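Local coordinates for putative neuraminyllactose-binding hemagglutinin homolog (Helicobacter pylori, PDB 3BGH), which is an outer-membrane lipoprotein and putative flagellar sheath adhesin that probably binds sialylated glycans of the neuraminyllactose type, though its molecular function is not established, at residues F23-K28 / K200-I205; E54-E59 / A189-M194; F65-S70 / Q196-V201; L134-P139 / I144-G149. All coordinates share one frame; numbering follows the deposited sequence.

Contact 1: residues F23-K28 / K200-I205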
loop_
_atom_site.group_PDB
_atom_site.type_symbol
_atom_site.label_atom_id
_atom_site.label_comp_id
_atom_site.label_asym_id
_atom_site.label_seq_id
_atom_site.Cartn_x
_atom_site.Cartn_y
_atom_site.Cartn_z
ATOM N N PHE A 23 7.968 -18.322 5.054
ATOM C CA PHE A 23 8.836 -17.346 4.423
ATOM C C PHE A 23 10.118 -18.039 3.915
ATOM O O PHE A 23 11.209 -17.801 4.406
ATOM C CB PHE A 23 9.052 -16.140 5.364
ATOM C CG PHE A 23 7.741 -15.457 5.808
ATOM C CD1 PHE A 23 6.517 -15.746 5.182
ATOM C CD2 PHE A 23 7.737 -14.516 6.838
ATOM C CE1 PHE A 23 5.327 -15.119 5.584
ATOM C CE2 PHE A 23 6.545 -13.867 7.236
ATOM C CZ PHE A 23 5.354 -14.167 6.608
ATOM N N HIS A 24 9.954 -18.913 2.917
ATOM C CA HIS A 24 11.078 -19.654 2.284
ATOM C C HIS A 24 10.749 -19.967 0.813
ATOM O O HIS A 24 9.685 -20.505 0.491
ATOM C CB HIS A 24 11.444 -20.939 3.089
ATOM C CG HIS A 24 12.623 -21.716 2.548
ATOM N ND1 HIS A 24 12.480 -22.875 1.802
ATOM C CD2 HIS A 24 13.959 -21.516 2.671
ATOM C CE1 HIS A 24 13.674 -23.344 1.478
ATOM N NE2 HIS A 24 14.590 -22.537 1.992
ATOM N N TYR A 25 11.648 -19.579 -0.086
ATOM C CA TYR A 25 11.457 -19.849 -1.502
ATOM C C TYR A 25 12.661 -20.711 -1.872
ATOM O O TYR A 25 13.786 -20.331 -1.548
ATOM C CB TYR A 25 11.404 -18.519 -2.283
ATOM C CG TYR A 25 11.528 -18.634 -3.794
ATOM C CD1 TYR A 25 10.465 -19.117 -4.560
ATOM C CD2 TYR A 25 12.709 -18.248 -4.459
ATOM C CE1 TYR A 25 10.559 -19.238 -5.953
ATOM C CE2 TYR A 25 12.818 -18.359 -5.875
ATOM C CZ TYR A 25 11.729 -18.856 -6.611
ATOM O OH TYR A 25 11.766 -18.975 -7.988
ATOM N N PRO A 26 12.436 -21.894 -2.490
ATOM C CA PRO A 26 13.609 -22.744 -2.765
ATOM C C PRO A 26 14.544 -22.159 -3.833
ATOM O O PRO A 26 14.170 -22.077 -5.003
ATOM C CB PRO A 26 12.986 -24.067 -3.233
ATOM C CG PRO A 26 11.622 -23.687 -3.768
ATOM C CD PRO A 26 11.170 -22.517 -2.939
ATOM N N ILE A 27 15.742 -21.746 -3.422
ATOM C CA ILE A 27 16.767 -21.306 -4.376
ATOM C C ILE A 27 17.335 -22.531 -5.092
ATOM O O ILE A 27 18.246 -23.188 -4.606
ATOM C CB ILE A 27 17.891 -20.465 -3.706
ATOM C CG1 ILE A 27 17.280 -19.240 -2.987
ATOM C CG2 ILE A 27 18.943 -20.042 -4.741
ATOM C CD1 ILE A 27 18.135 -18.659 -1.860
ATOM N N LYS A 28 16.747 -22.856 -6.233
ATOM C CA LYS A 28 17.186 -23.993 -7.023
ATOM C C LYS A 28 18.162 -23.513 -8.093
ATOM O O LYS A 28 17.878 -22.554 -8.806
ATOM C CB LYS A 28 15.978 -24.723 -7.642
ATOM C CG LYS A 28 15.173 -25.550 -6.622
ATOM C CD LYS A 28 13.811 -25.967 -7.187
ATOM C CE LYS A 28 12.884 -26.491 -6.086
ATOM N NZ LYS A 28 11.442 -26.232 -6.423
ATOM N N LYS A 200 5.998 -14.077 -4.049
ATOM C CA LYS A 200 6.109 -13.069 -5.104
ATOM C C LYS A 200 7.345 -12.156 -5.007
ATOM O O LYS A 200 7.961 -11.880 -6.047
ATOM C CB LYS A 200 4.842 -12.201 -5.224
ATOM C CG LYS A 200 4.868 -11.278 -6.456
ATOM C CD LYS A 200 3.720 -10.243 -6.508
ATOM C CE LYS A 200 3.649 -9.519 -7.868
ATOM N NZ LYS A 200 2.446 -8.640 -8.064
ATOM N N VAL A 201 7.704 -11.680 -3.806
ATOM C CA VAL A 201 8.906 -10.817 -3.692
ATOM C C VAL A 201 10.193 -11.583 -4.115
ATOM O O VAL A 201 10.989 -11.106 -4.927
ATOM C CB VAL A 201 9.103 -10.143 -2.261
ATOM C CG1 VAL A 201 10.398 -9.416 -2.192
ATOM C CG2 VAL A 201 7.988 -9.156 -1.972
ATOM N N MET A 202 10.387 -12.752 -3.544
ATOM C CA MET A 202 11.584 -13.519 -3.833
ATOM C C MET A 202 11.696 -13.872 -5.318
ATOM O O MET A 202 12.782 -13.789 -5.869
ATOM C CB MET A 202 11.635 -14.771 -2.964
ATOM C CG MET A 202 12.130 -14.529 -1.526
ATOM S SD MET A 202 13.753 -13.814 -1.429
ATOM C CE MET A 202 14.697 -15.037 -2.315
ATOM N N VAL A 203 10.591 -14.255 -5.962
ATOM C CA VAL A 203 10.588 -14.596 -7.385
ATOM C C VAL A 203 10.948 -13.395 -8.253
ATOM O O VAL A 203 11.708 -13.505 -9.214
ATOM C CB VAL A 203 9.201 -15.085 -7.853
ATOM C CG1 VAL A 203 9.136 -15.149 -9.374
ATOM C CG2 VAL A 203 8.867 -16.462 -7.285
ATOM N N HIS A 204 10.375 -12.240 -7.952
ATOM C CA HIS A 204 10.617 -11.083 -8.780
ATOM C C HIS A 204 12.032 -10.585 -8.573
ATOM O O HIS A 204 12.683 -10.260 -9.525
ATOM C CB HIS A 204 9.575 -9.984 -8.525
ATOM C CG HIS A 204 8.243 -10.258 -9.155
ATOM N ND1 HIS A 204 7.509 -9.286 -9.802
ATOM C CD2 HIS A 204 7.510 -11.395 -9.233
ATOM C CE1 HIS A 204 6.389 -9.817 -10.256
ATOM N NE2 HIS A 204 6.361 -11.095 -9.922
ATOM N N ILE A 205 12.510 -10.526 -7.337
ATOM C CA ILE A 205 13.866 -10.068 -7.111
ATOM C C ILE A 205 14.903 -11.046 -7.662
ATOM O O ILE A 205 15.885 -10.624 -8.237
ATOM C CB ILE A 205 14.183 -9.801 -5.650
ATOM C CG1 ILE A 205 13.579 -8.479 -5.194
ATOM C CG2 ILE A 205 15.712 -9.679 -5.463
ATOM C CD1 ILE A 205 13.682 -8.251 -3.683
#

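Contact 2: residues E54-E59 / A189-M194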
loop_
_atom_site.group_PDB
_atom_site.type_symbol
_atom_site.label_atom_id
_atom_site.label_comp_id
_atom_site.label_asym_id
_atom_site.label_seq_id
_atom_site.Cartn_x
_atom_site.Cartn_y
_atom_site.Cartn_z
ATOM N N GLU A 54 3.775 -7.963 14.802
ATOM C CA GLU A 54 5.174 -7.538 14.662
ATOM C C GLU A 54 6.135 -8.677 14.384
ATOM O O GLU A 54 7.135 -8.491 13.668
ATOM C CB GLU A 54 5.642 -6.811 15.917
ATOM C CG GLU A 54 5.151 -5.360 16.057
ATOM C CD GLU A 54 5.761 -4.675 17.268
ATOM O OE1 GLU A 54 6.162 -3.484 17.146
ATOM O OE2 GLU A 54 5.876 -5.346 18.348
ATOM N N SER A 55 5.863 -9.856 14.930
ATOM C CA SER A 55 6.765 -10.964 14.682
ATOM C C SER A 55 6.763 -11.407 13.215
ATOM O O SER A 55 7.793 -11.904 12.725
ATOM C CB SER A 55 6.408 -12.123 15.566
ATOM O OG SER A 55 5.093 -12.574 15.276
ATOM N N TYR A 56 5.621 -11.245 12.531
ATOM C CA TYR A 56 5.502 -11.615 11.103
ATOM C C TYR A 56 6.370 -10.694 10.283
ATOM O O TYR A 56 7.093 -11.148 9.413
ATOM C CB TYR A 56 4.075 -11.537 10.576
ATOM C CG TYR A 56 3.141 -12.604 11.092
ATOM C CD1 TYR A 56 3.488 -13.433 12.146
ATOM C CD2 TYR A 56 1.866 -12.727 10.572
ATOM C CE1 TYR A 56 2.581 -14.365 12.651
ATOM C CE2 TYR A 56 0.988 -13.649 11.044
ATOM C CZ TYR A 56 1.341 -14.465 12.091
ATOM O OH TYR A 56 0.413 -15.393 12.535
ATOM N N GLN A 57 6.318 -9.408 10.611
ATOM C CA GLN A 57 7.135 -8.417 9.964
ATOM C C GLN A 57 8.607 -8.828 10.110
ATOM O O GLN A 57 9.298 -8.981 9.091
ATOM C CB GLN A 57 6.879 -7.064 10.584
ATOM C CG GLN A 57 7.830 -6.012 10.194
ATOM C CD GLN A 57 7.719 -4.793 11.070
ATOM O OE1 GLN A 57 7.337 -4.900 12.225
ATOM N NE2 GLN A 57 8.099 -3.625 10.548
ATOM N N LYS A 58 9.067 -9.024 11.359
ATOM C CA LYS A 58 10.449 -9.414 11.660
ATOM C C LYS A 58 10.887 -10.665 10.882
ATOM O O LYS A 58 11.954 -10.699 10.288
ATOM C CB LYS A 58 10.638 -9.622 13.169
ATOM C CG LYS A 58 10.920 -8.330 13.930
ATOM C CD LYS A 58 10.214 -8.291 15.327
ATOM C CE LYS A 58 10.531 -6.985 16.082
ATOM N NZ LYS A 58 9.666 -6.726 17.322
ATOM N N GLU A 59 10.040 -11.679 10.869
ATOM C CA GLU A 59 10.375 -12.934 10.256
ATOM C C GLU A 59 10.346 -12.830 8.712
ATOM O O GLU A 59 11.168 -13.438 8.016
ATOM C CB GLU A 59 9.449 -13.987 10.843
ATOM C CG GLU A 59 8.931 -15.026 9.927
ATOM C CD GLU A 59 9.576 -16.352 10.134
ATOM O OE1 GLU A 59 10.823 -16.381 10.329
ATOM O OE2 GLU A 59 8.836 -17.371 10.072
ATOM N N ALA A 189 -5.876 -15.998 7.445
ATOM C CA ALA A 189 -5.906 -15.342 6.152
ATOM C C ALA A 189 -4.641 -14.475 5.947
ATOM O O ALA A 189 -4.056 -14.458 4.863
ATOM C CB ALA A 189 -7.174 -14.518 6.014
ATOM N N ILE A 190 -4.243 -13.794 7.021
ATOM C CA ILE A 190 -3.009 -13.015 7.101
ATOM C C ILE A 190 -1.780 -13.874 6.765
ATOM O O ILE A 190 -0.930 -13.505 5.948
ATOM C CB ILE A 190 -2.868 -12.404 8.521
ATOM C CG1 ILE A 190 -3.960 -11.343 8.717
ATOM C CG2 ILE A 190 -1.499 -11.831 8.742
ATOM C CD1 ILE A 190 -4.031 -10.755 10.090
ATOM N N ARG A 191 -1.718 -15.029 7.399
ATOM C CA ARG A 191 -0.690 -16.008 7.134
ATOM C C ARG A 191 -0.579 -16.400 5.647
ATOM O O ARG A 191 0.533 -16.440 5.098
ATOM C CB ARG A 191 -0.886 -17.199 8.072
ATOM C CG ARG A 191 0.218 -17.293 9.083
ATOM C CD ARG A 191 -0.205 -17.650 10.493
ATOM N NE ARG A 191 -0.503 -19.063 10.652
ATOM C CZ ARG A 191 -0.633 -19.681 11.828
ATOM N NH1 ARG A 191 -0.456 -19.030 12.982
ATOM N NH2 ARG A 191 -0.927 -20.972 11.848
ATOM N N LYS A 192 -1.727 -16.638 5.004
ATOM C CA LYS A 192 -1.814 -16.994 3.568
ATOM C C LYS A 192 -1.412 -15.865 2.655
ATOM O O LYS A 192 -0.651 -16.068 1.715
ATOM C CB LYS A 192 -3.229 -17.439 3.193
ATOM C CG LYS A 192 -3.618 -18.849 3.674
ATOM C CD LYS A 192 -4.855 -19.351 2.978
ATOM C CE LYS A 192 -6.104 -19.097 3.816
ATOM N NZ LYS A 192 -7.353 -19.274 2.988
ATOM N N ILE A 193 -1.907 -14.669 2.946
ATOM C CA ILE A 193 -1.614 -13.499 2.151
ATOM C C ILE A 193 -0.133 -13.165 2.195
ATOM O O ILE A 193 0.479 -12.924 1.142
ATOM C CB ILE A 193 -2.507 -12.297 2.586
ATOM C CG1 ILE A 193 -3.939 -12.524 2.060
ATOM C CG2 ILE A 193 -1.904 -10.964 2.129
ATOM C CD1 ILE A 193 -5.022 -11.647 2.687
ATOM N N MET A 194 0.432 -13.179 3.409
ATOM C CA MET A 194 1.853 -12.919 3.625
ATOM C C MET A 194 2.744 -13.965 2.935
ATOM O O MET A 194 3.762 -13.601 2.367
ATOM C CB MET A 194 2.229 -12.841 5.129
ATOM C CG MET A 194 1.362 -11.971 6.015
ATOM S SD MET A 194 2.372 -10.830 6.945
ATOM C CE MET A 194 2.643 -9.725 5.572
#

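Contact 3: residues F65-S70 / Q196-V201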
loop_
_atom_site.group_PDB
_atom_site.type_symbol
_atom_site.label_atom_id
_atom_site.label_comp_id
_atom_site.label_asym_id
_atom_site.label_seq_id
_atom_site.Cartn_x
_atom_site.Cartn_y
_atom_site.Cartn_z
ATOM N N PHE A 65 16.337 -11.345 3.920
ATOM C CA PHE A 65 17.706 -10.945 4.135
ATOM C C PHE A 65 18.638 -12.162 3.989
ATOM O O PHE A 65 19.650 -12.104 3.286
ATOM C CB PHE A 65 17.758 -10.335 5.522
ATOM C CG PHE A 65 19.010 -9.601 5.827
ATOM C CD1 PHE A 65 19.628 -8.816 4.869
ATOM C CD2 PHE A 65 19.563 -9.684 7.097
ATOM C CE1 PHE A 65 20.800 -8.119 5.164
ATOM C CE2 PHE A 65 20.730 -9.004 7.407
ATOM C CZ PHE A 65 21.357 -8.215 6.443
ATOM N N LEU A 66 18.282 -13.281 4.604
ATOM C CA LEU A 66 19.191 -14.421 4.624
ATOM C C LEU A 66 19.149 -15.085 3.273
ATOM O O LEU A 66 20.191 -15.377 2.683
ATOM C CB LEU A 66 18.846 -15.420 5.734
ATOM C CG LEU A 66 18.863 -14.942 7.200
ATOM C CD1 LEU A 66 18.308 -16.036 8.074
ATOM C CD2 LEU A 66 20.256 -14.523 7.683
ATOM N N GLN A 67 17.942 -15.277 2.765
ATOM C CA GLN A 67 17.743 -15.841 1.459
ATOM C C GLN A 67 18.399 -15.068 0.320
ATOM O O GLN A 67 18.926 -15.661 -0.607
ATOM C CB GLN A 67 16.277 -15.993 1.200
ATOM C CG GLN A 67 15.627 -17.029 2.097
ATOM C CD GLN A 67 14.758 -17.937 1.288
ATOM O OE1 GLN A 67 13.556 -17.682 1.126
ATOM N NE2 GLN A 67 15.369 -18.974 0.705
ATOM N N LEU A 68 18.352 -13.749 0.371
ATOM C CA LEU A 68 19.010 -12.967 -0.645
ATOM C C LEU A 68 20.519 -13.091 -0.538
ATOM O O LEU A 68 21.212 -13.031 -1.545
ATOM C CB LEU A 68 18.580 -11.513 -0.598
ATOM C CG LEU A 68 17.375 -11.366 -1.494
ATOM C CD1 LEU A 68 16.658 -10.068 -1.155
ATOM C CD2 LEU A 68 17.793 -11.464 -3.017
ATOM N N SER A 69 21.027 -13.238 0.680
ATOM C CA SER A 69 22.440 -13.564 0.838
ATOM C C SER A 69 22.731 -14.937 0.207
ATOM O O SER A 69 23.645 -15.038 -0.613
ATOM C CB SER A 69 22.879 -13.461 2.288
ATOM O OG SER A 69 22.885 -12.098 2.687
ATOM N N SER A 70 21.908 -15.949 0.501
ATOM C CA SER A 70 22.115 -17.309 -0.058
ATOM C C SER A 70 22.034 -17.358 -1.555
ATOM O O SER A 70 22.826 -18.053 -2.195
ATOM C CB SER A 70 21.129 -18.327 0.481
ATOM O OG SER A 70 21.419 -18.563 1.829
ATOM N N GLN A 196 1.997 -15.612 0.258
ATOM C CA GLN A 196 1.911 -15.322 -1.162
ATOM C C GLN A 196 2.716 -14.081 -1.466
ATOM O O GLN A 196 3.328 -14.007 -2.501
ATOM C CB GLN A 196 0.479 -15.085 -1.617
ATOM C CG GLN A 196 -0.374 -16.295 -1.859
ATOM C CD GLN A 196 -1.768 -15.899 -2.393
ATOM O OE1 GLN A 196 -2.790 -16.104 -1.721
ATOM N NE2 GLN A 196 -1.800 -15.304 -3.593
ATOM N N ALA A 197 2.737 -13.106 -0.559
ATOM C CA ALA A 197 3.553 -11.924 -0.808
ATOM C C ALA A 197 5.046 -12.240 -0.725
ATOM O O ALA A 197 5.855 -11.681 -1.485
ATOM C CB ALA A 197 3.180 -10.767 0.143
ATOM N N TYR A 198 5.420 -13.115 0.206
ATOM C CA TYR A 198 6.824 -13.453 0.358
ATOM C C TYR A 198 7.309 -14.173 -0.908
ATOM O O TYR A 198 8.340 -13.813 -1.446
ATOM C CB TYR A 198 7.086 -14.331 1.591
ATOM C CG TYR A 198 8.576 -14.575 1.768
ATOM C CD1 TYR A 198 9.355 -13.734 2.546
ATOM C CD2 TYR A 198 9.212 -15.617 1.100
ATOM C CE1 TYR A 198 10.716 -13.963 2.693
ATOM C CE2 TYR A 198 10.566 -15.846 1.236
ATOM C CZ TYR A 198 11.311 -15.019 2.019
ATOM O OH TYR A 198 12.672 -15.254 2.125
ATOM N N HIS A 199 6.553 -15.172 -1.363
ATOM C CA HIS A 199 6.838 -15.910 -2.588
ATOM C C HIS A 199 7.006 -14.930 -3.773
ATOM O O HIS A 199 8.065 -14.926 -4.388
ATOM C CB HIS A 199 5.747 -16.978 -2.847
ATOM C CG HIS A 199 5.932 -17.767 -4.117
ATOM N ND1 HIS A 199 6.761 -18.872 -4.205
ATOM C CD2 HIS A 199 5.345 -17.643 -5.337
ATOM C CE1 HIS A 199 6.698 -19.377 -5.426
ATOM N NE2 HIS A 199 5.843 -18.654 -6.132
ATOM N N LYS A 200 5.998 -14.077 -4.049
ATOM C CA LYS A 200 6.109 -13.069 -5.104
ATOM C C LYS A 200 7.345 -12.156 -5.007
ATOM O O LYS A 200 7.961 -11.880 -6.047
ATOM C CB LYS A 200 4.842 -12.201 -5.224
ATOM C CG LYS A 200 4.868 -11.278 -6.456
ATOM C CD LYS A 200 3.720 -10.243 -6.508
ATOM C CE LYS A 200 3.649 -9.519 -7.868
ATOM N NZ LYS A 200 2.446 -8.640 -8.064
ATOM N N VAL A 201 7.704 -11.680 -3.806
ATOM C CA VAL A 201 8.906 -10.817 -3.692
ATOM C C VAL A 201 10.193 -11.583 -4.115
ATOM O O VAL A 201 10.989 -11.106 -4.927
ATOM C CB VAL A 201 9.103 -10.143 -2.261
ATOM C CG1 VAL A 201 10.398 -9.416 -2.192
ATOM C CG2 VAL A 201 7.988 -9.156 -1.972
#

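Contact 4: residues L134-P139 / I144-G149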
loop_
_atom_site.group_PDB
_atom_site.type_symbol
_atom_site.label_atom_id
_atom_site.label_comp_id
_atom_site.label_asym_id
_atom_site.label_seq_id
_atom_site.Cartn_x
_atom_site.Cartn_y
_atom_site.Cartn_z
ATOM N N LEU A 134 13.220 -2.226 -4.127
ATOM C CA LEU A 134 14.642 -2.515 -4.049
ATOM C C LEU A 134 15.498 -1.392 -4.677
ATOM O O LEU A 134 15.446 -1.194 -5.882
ATOM C CB LEU A 134 14.915 -3.847 -4.725
ATOM C CG LEU A 134 16.346 -4.391 -4.652
ATOM C CD1 LEU A 134 16.799 -4.492 -3.214
ATOM C CD2 LEU A 134 16.373 -5.747 -5.286
ATOM N N ASN A 135 16.302 -0.689 -3.858
ATOM C CA ASN A 135 17.232 0.338 -4.382
ATOM C C ASN A 135 18.647 -0.168 -4.678
ATOM O O ASN A 135 19.249 -0.875 -3.873
ATOM C CB ASN A 135 17.262 1.607 -3.495
ATOM C CG ASN A 135 16.224 2.664 -3.931
ATOM O OD1 ASN A 135 15.499 2.469 -4.898
ATOM N ND2 ASN A 135 16.188 3.799 -3.241
ATOM N N PHE A 136 19.167 0.184 -5.846
ATOM C CA PHE A 136 20.532 -0.145 -6.225
ATOM C C PHE A 136 21.379 1.100 -6.026
ATOM O O PHE A 136 21.166 2.116 -6.679
ATOM C CB PHE A 136 20.619 -0.613 -7.697
ATOM C CG PHE A 136 19.899 -1.900 -7.990
ATOM C CD1 PHE A 136 20.595 -2.994 -8.474
ATOM C CD2 PHE A 136 18.521 -2.011 -7.832
ATOM C CE1 PHE A 136 19.923 -4.185 -8.785
ATOM C CE2 PHE A 136 17.846 -3.220 -8.126
ATOM C CZ PHE A 136 18.541 -4.295 -8.585
ATOM N N VAL A 137 22.341 1.019 -5.117
ATOM C CA VAL A 137 23.089 2.186 -4.678
ATOM C C VAL A 137 24.592 2.034 -4.921
ATOM O O VAL A 137 25.196 0.996 -4.607
ATOM C CB VAL A 137 22.827 2.497 -3.181
ATOM C CG1 VAL A 137 23.530 3.780 -2.764
ATOM C CG2 VAL A 137 21.333 2.600 -2.877
ATOM N N GLU A 138 25.176 3.083 -5.498
ATOM C CA GLU A 138 26.625 3.214 -5.658
ATOM C C GLU A 138 27.265 3.565 -4.304
ATOM O O GLU A 138 26.950 4.583 -3.706
ATOM C CB GLU A 138 26.971 4.163 -6.821
ATOM C CG GLU A 138 28.020 5.245 -6.575
ATOM C CD GLU A 138 29.398 4.720 -6.146
ATOM O OE1 GLU A 138 29.840 3.674 -6.669
ATOM O OE2 GLU A 138 30.031 5.378 -5.282
ATOM N N PRO A 139 28.094 2.650 -3.782
ATOM C CA PRO A 139 28.558 2.632 -2.378
ATOM C C PRO A 139 29.306 3.864 -1.871
ATOM O O PRO A 139 29.109 4.276 -0.714
ATOM C CB PRO A 139 29.456 1.391 -2.320
ATOM C CG PRO A 139 28.954 0.513 -3.456
ATOM C CD PRO A 139 28.586 1.488 -4.541
ATOM N N ILE A 144 21.558 6.697 -5.636
ATOM C CA ILE A 144 20.671 5.640 -6.073
ATOM C C ILE A 144 20.791 5.600 -7.579
ATOM O O ILE A 144 20.655 6.633 -8.221
ATOM C CB ILE A 144 19.214 5.878 -5.614
ATOM C CG1 ILE A 144 19.144 5.893 -4.074
ATOM C CG2 ILE A 144 18.295 4.797 -6.189
ATOM C CD1 ILE A 144 18.118 6.847 -3.505
ATOM N N ILE A 145 21.092 4.423 -8.129
ATOM C CA ILE A 145 21.273 4.255 -9.567
ATOM C C ILE A 145 20.024 3.627 -10.216
ATOM O O ILE A 145 19.691 3.906 -11.373
ATOM C CB ILE A 145 22.570 3.440 -9.871
ATOM C CG1 ILE A 145 23.773 4.375 -9.971
ATOM C CG2 ILE A 145 22.512 2.702 -11.209
ATOM C CD1 ILE A 145 24.347 4.790 -8.657
ATOM N N HIS A 146 19.310 2.794 -9.476
ATOM C CA HIS A 146 18.216 2.083 -10.070
ATOM C C HIS A 146 17.257 1.623 -9.007
ATOM O O HIS A 146 17.697 1.218 -7.934
ATOM C CB HIS A 146 18.757 0.881 -10.832
ATOM C CG HIS A 146 17.704 0.162 -11.587
ATOM N ND1 HIS A 146 17.190 0.646 -12.769
ATOM C CD2 HIS A 146 17.002 -0.955 -11.295
ATOM C CE1 HIS A 146 16.260 -0.184 -13.212
ATOM N NE2 HIS A 146 16.115 -1.151 -12.326
ATOM N N SER A 147 15.960 1.673 -9.304
ATOM C CA SER A 147 14.931 1.244 -8.370
ATOM C C SER A 147 14.099 0.171 -9.031
ATOM O O SER A 147 13.636 0.367 -10.144
ATOM C CB SER A 147 14.004 2.410 -7.973
ATOM O OG SER A 147 14.703 3.433 -7.281
ATOM N N PHE A 148 13.879 -0.943 -8.331
ATOM C CA PHE A 148 13.075 -2.030 -8.888
ATOM C C PHE A 148 11.964 -2.297 -7.874
ATOM O O PHE A 148 12.224 -2.475 -6.691
ATOM C CB PHE A 148 13.940 -3.271 -9.176
ATOM C CG PHE A 148 13.153 -4.557 -9.343
ATOM C CD1 PHE A 148 13.112 -5.489 -8.319
ATOM C CD2 PHE A 148 12.468 -4.839 -10.526
ATOM C CE1 PHE A 148 12.406 -6.706 -8.446
ATOM C CE2 PHE A 148 11.714 -6.041 -10.685
ATOM C CZ PHE A 148 11.697 -6.988 -9.634
ATOM N N GLY A 149 10.725 -2.266 -8.349
ATOM C CA GLY A 149 9.564 -2.399 -7.486
ATOM C C GLY A 149 8.853 -3.738 -7.602
ATOM O O GLY A 149 8.828 -4.359 -8.657
#

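Contact 1: residues F23-K28 / K200-I205
Y25 meets M202 and V203 through carbon atoms, and the contact between the segments is apolar. Y25 CB lies 3.8 Å from M202 CB, with M202 CG slightly farther off. The near half of the phenol ring, CG and CD2, also rests against M202 CB. The far half belongs to V203. Its CG2 methyl comes obliquely to the ring, 3.5 Å from Y25 CE1, and stays within reach of CZ and OH. The Y25 ring is swung opposite its own backbone N (chi1 167°), which lays it along the helix surface from M202 to V203.

Y25 N donates to a side chain of helix 54-73.

The ring of Y25 also meets the H199 ring with the planes at about 70°, and it touches T206 one turn on. M202 reaches past it to L64. The loop before strand 38-48 is thus laid over helix 186-208 beside helix 54-73, while V201 and I205 of the same helix turn to strands 123-137 and 144-161.

Contact 2: residues E54-E59 / A189-M194
R191 NH2 donates to the backbone O of V19 and has a long, weak ion pair with E20, while Y56 reaches the same side chain from the other helix. The tyrosine OH approaches R191 CD at 3.1 Å and lies 3.8 Å from R191 NH1, near the plane of the guanidinium and at its edge. The phenol and guanidinium planes are 60° apart, so the groups are not stacked.

The rest of the contact is apolar and uses one edge of the Y56 ring. I190 CG2 sits in the ring plane, 3.8 Å from Y56 CE2. M194 SD is on this edge too, 4.1 Å from Y56 CB. It is 5.4 Å from the ring centroid and 77° off the ring normal. This is a Met-aromatic contact made at the edge.

Y56 and R191 both touch L21, and I190 and M194 continue to strand 98-114. The two short helical segments run nearly parallel, 17° apart, with axes 12.1 Å from each other. Y56 spans that gap. The motif is two nearly parallel helices bridged by one tyrosine, over a mixed sheet in an alpha-plus-beta fold.

Contact 3: residues F65-S70 / Q196-V201
Y198 reaches Q67 across two helices whose nearest CA atoms, those of these two residues, are 11.2 Å apart. The close part is small. Y198 OH donates to Q67 OE1 at 2.8 Å, in the carbonyl plane and on a lone pair, with a C=O...O angle of 116°. The amide is nearly coplanar with the phenol ring, at 3°, and Q67 OE1 lies at the ring edge, 3.5 Å from Y198 CE2. Q67 CG is also near, 3.4 Å from Y198 OH. Chi1 of -176° sets the Y198 ring opposite its backbone N and lets the hydroxyl reach across.

Beyond this pair the segments stand apart. On the solvent side, Q196 and H199 are exposed. Around the Y198 ring, F23 lies nearly parallel to it, F60 meets it edge-to-face and L64 packs against it.

Q67 OE1 accepts a second bond, from Y25 N. One buried carbonyl oxygen thus satisfies a phenol and a loop amide, and the two donors together probably fix the rotation of the glutamine amide.

Contact 4: residues L134-P139 / I144-G149
F136 and H146 form an antiparallel hydrogen-bonded pair, and their rings meet edge-to-face. The H146 edge points at the face of F136, with planes at 79° and H146 CD2 3.9 Å from F136 CD2. F148 CB packs against F136 CE2 on this side of the sheet.

On the other side, S147 OG donates to N135 OD1 at 2.7 Å, tilted 29° from the carbonyl plane. I144 packs its CD1 against N135 ND2 at 3.6 Å and its CG1 against V137 CG2.

The backbone sets these positions. L134 and F148 exchange two bonds, and F136 N donates to H146 O at 2.8 Å. F136 O accepts from I145 N at 2.7 Å and only weakly from H146 N. Two residues, I145 and H146, are therefore set opposite the single F136: a classic beta bulge.

Farther out, F136 touches M214 and L209, and F148 packs on H204 and I205. Three polar groups have partners on the second subunit: H146 ND1 with E115, S147 OG with V113 N and N135 ND2 with D111 O. The hydroxyl and amide of the S147–N135 pair therefore serve both the hairpin and the subunit interface, which probably fixes their orientation.

From the N terminus, the loop at 23-28 comes first. It closes the longest loop, in contact 1, when the chain returns at 200-205. Helix 54-73 follows and supplies one side of contacts 2 and 3, both closed by helix 186-208. These two cross, because their segments alternate along the chain. Contact 2 is nested inside contact 1, and contact 3 ends on the same helical stretch as contact 1, sharing K200 and V201. Contact 4 is a local hairpin closure nested inside the other three. It touches contact 1 on helix 186-208, but lies about 15 Å, nearest atoms, from contact 2. Together they tie the N-terminal loop, helix 54-73 and the edge hairpin to helix 186-208.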